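Local atomic coordinates of ribulose-bisphosphate carboxylase (Alicyclobacillus acidocaldarius subsp. acidocaldarius, PDB entry 4NAS), a protein that belongs to the ribulose-bisphosphate carboxylase large-chain family, pairing an N-terminal domain with a TIM-barrel catalytic domain. Residues B[184-190]-B[227-231]. Sequence-based numbering, arbitrary orientation.
Sequences EAYATPE and RARRL
Arg227 reaches between two glutamates and binds both through the rim of its guanidinium group. Toward Glu184 it is end-on: Arg227 NH2 donates to Glu184 OE1 and Arg227 NH1 to Glu184 OE2, each at 2.8 Å. That carboxylate is turned 49° from the guanidinium, and the donors reach its oxygens from above its plane. Glu190 lies more nearly coplanar, at 21°, and Glu190 OE1 accepts the N-H of Arg227 NE at its syn lone pair, 3.2 Å away. The separation of Glu190 OE2 from Arg227 NH2, 2.4 Å, is suspiciously short, so its exact value is doubtful.

Arginine suits this place because its planar cation offers several N-H groups at once. With CG anti to the backbone N (chi1 -172°), its chain runs extended to CD; the bend at chi3 then turns NE toward Glu190 and the terminal nitrogens toward Glu184. Arg230 NH1 gives Glu190 OE1 a second donor at 3.2 Å. Proline fits the first turn of helix 189-207, where a missing backbone N-H costs no helical bond; Pro189 CG covers part of one guanidinium face of Arg227. Leu231, apolar like Pro189, meets it and buried Val215. Thr218 O takes a further bond from Arg227 NH1. This four-residue salt-bridge network ties the loop before helix 189-207 and that helix's first turn to helix 221-233, two successive helices of the TIM barrel's outer layer.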
loop_
_atom_site.group_PDB
_atom_site.type_symbol
_atom_site.label_atom_id
_atom_site.label_comp_id
_atom_site.label_asym_id
_atom_site.label_seq_id
_atom_site.Cartn_x
_atom_site.Cartn_y
_atom_site.Cartn_z
ATOM N N GLU B 184 -4.160 -19.596 -12.906
ATOM C CA GLU B 184 -4.987 -20.762 -12.611
ATOM C C GLU B 184 -5.216 -21.609 -13.865
ATOM O O GLU B 184 -6.232 -22.284 -13.985
ATOM C CB GLU B 184 -6.324 -20.326 -11.992
ATOM C CG GLU B 184 -6.164 -19.367 -10.809
ATOM C CD GLU B 184 -7.496 -18.922 -10.205
ATOM O OE1 GLU B 184 -8.487 -19.676 -10.310
ATOM O OE2 GLU B 184 -7.549 -17.817 -9.619
ATOM N N ALA B 185 -4.261 -21.586 -14.790
ATOM C CA ALA B 185 -4.426 -22.278 -16.074
ATOM C C ALA B 185 -4.208 -23.789 -16.007
ATOM O O ALA B 185 -4.761 -24.530 -16.797
ATOM C CB ALA B 185 -3.514 -21.668 -17.133
ATOM N N TYR B 186 -3.392 -24.245 -15.071
ATOM C CA TYR B 186 -3.072 -25.660 -15.007
ATOM C C TYR B 186 -3.651 -26.298 -13.748
ATOM O O TYR B 186 -4.011 -27.476 -13.741
ATOM C CB TYR B 186 -1.559 -25.857 -15.092
ATOM C CG TYR B 186 -0.959 -25.083 -16.243
ATOM C CD1 TYR B 186 -1.021 -25.571 -17.546
ATOM C CD2 TYR B 186 -0.365 -23.845 -16.033
ATOM C CE1 TYR B 186 -0.488 -24.852 -18.607
ATOM C CE2 TYR B 186 0.169 -23.121 -17.085
ATOM C CZ TYR B 186 0.107 -23.623 -18.367
ATOM O OH TYR B 186 0.640 -22.890 -19.406
ATOM N N ALA B 187 -3.752 -25.512 -12.683
ATOM C CA ALA B 187 -4.315 -26.015 -11.437
ATOM C C ALA B 187 -4.854 -24.862 -10.609
ATOM O O ALA B 187 -4.096 -24.012 -10.161
ATOM C CB ALA B 187 -3.274 -26.787 -10.648
ATOM N N THR B 188 -6.167 -24.844 -10.426
ATOM C CA THR B 188 -6.820 -23.850 -9.598
ATOM C C THR B 188 -6.469 -24.068 -8.132
ATOM O O THR B 188 -6.158 -25.188 -7.723
ATOM C CB THR B 188 -8.334 -23.941 -9.742
ATOM O OG1 THR B 188 -8.791 -25.189 -9.197
ATOM C CG2 THR B 188 -8.722 -23.847 -11.190
ATOM N N PRO B 189 -6.500 -22.992 -7.337
ATOM C CA PRO B 189 -6.264 -23.119 -5.898
ATOM C C PRO B 189 -7.163 -24.180 -5.231
ATOM O O PRO B 189 -6.699 -24.927 -4.357
ATOM C CB PRO B 189 -6.565 -21.708 -5.387
ATOM C CG PRO B 189 -6.023 -20.841 -6.504
ATOM C CD PRO B 189 -6.457 -21.581 -7.778
ATOM N N GLU B 190 -8.425 -24.261 -5.639
ATOM C CA GLU B 190 -9.320 -25.225 -5.016
ATOM C C GLU B 190 -8.923 -26.661 -5.382
ATOM O O GLU B 190 -8.995 -27.562 -4.542
ATOM C CB GLU B 190 -10.806 -24.937 -5.305
ATOM C CG GLU B 190 -11.133 -24.002 -6.453
ATOM C CD GLU B 190 -10.795 -22.519 -6.188
ATOM O OE1 GLU B 190 -11.375 -21.871 -5.286
ATOM O OE2 GLU B 190 -9.948 -22.002 -6.921
ATOM N N ARG B 227 -13.835 -16.871 -1.469
ATOM C CA ARG B 227 -12.810 -17.840 -1.841
ATOM C C ARG B 227 -12.056 -18.363 -0.611
ATOM O O ARG B 227 -11.775 -19.554 -0.513
ATOM C CB ARG B 227 -11.828 -17.292 -2.889
ATOM C CG ARG B 227 -10.876 -18.392 -3.399
ATOM C CD ARG B 227 -10.020 -17.992 -4.604
ATOM N NE ARG B 227 -10.032 -19.022 -5.657
ATOM C CZ ARG B 227 -9.512 -18.842 -6.866
ATOM N NH1 ARG B 227 -8.925 -17.689 -7.167
ATOM N NH2 ARG B 227 -9.552 -19.808 -7.766
ATOM N N ALA B 228 -11.735 -17.470 0.321
ATOM C CA ALA B 228 -11.055 -17.856 1.558
ATOM C C ALA B 228 -11.885 -18.899 2.316
ATOM O O ALA B 228 -11.348 -19.857 2.907
ATOM C CB ALA B 228 -10.845 -16.633 2.434
ATOM N N ARG B 229 -13.197 -18.701 2.296
ATOM C CA ARG B 229 -14.116 -19.598 2.989
ATOM C C ARG B 229 -14.124 -20.969 2.330
ATOM O O ARG B 229 -14.140 -21.995 3.017
ATOM C CB ARG B 229 -15.544 -19.044 2.971
ATOM C CG ARG B 229 -15.779 -17.771 3.764
ATOM C CD ARG B 229 -17.276 -17.456 3.763
ATOM N NE ARG B 229 -17.600 -16.138 4.300
ATOM C CZ ARG B 229 -18.175 -15.171 3.595
ATOM N NH1 ARG B 229 -18.443 -13.997 4.162
ATOM N NH2 ARG B 229 -18.488 -15.382 2.322
ATOM N N ARG B 230 -14.142 -20.986 0.997
ATOM C CA ARG B 230 -14.184 -22.245 0.264
ATOM C C ARG B 230 -12.908 -23.010 0.522
ATOM O O ARG B 230 -12.950 -24.220 0.756
ATOM C CB ARG B 230 -14.351 -22.023 -1.240
ATOM C CG ARG B 230 -15.682 -21.427 -1.663
ATOM C CD ARG B 230 -15.880 -21.570 -3.166
ATOM N NE ARG B 230 -14.720 -21.104 -3.931
ATOM C CZ ARG B 230 -14.648 -19.925 -4.547
ATOM N NH1 ARG B 230 -13.551 -19.591 -5.223
ATOM N NH2 ARG B 230 -15.674 -19.080 -4.495
ATOM N N LEU B 231 -11.780 -22.292 0.491
ATOM C CA LEU B 231 -10.469 -22.917 0.622
ATOM C C LEU B 231 -10.314 -23.548 1.993
ATOM O O LEU B 231 -9.737 -24.629 2.120
ATOM C CB LEU B 231 -9.321 -21.921 0.325
ATOM C CG LEU B 231 -9.255 -21.422 -1.123
ATOM C CD1 LEU B 231 -8.178 -20.369 -1.355
ATOM C CD2 LEU B 231 -9.073 -22.587 -2.097
#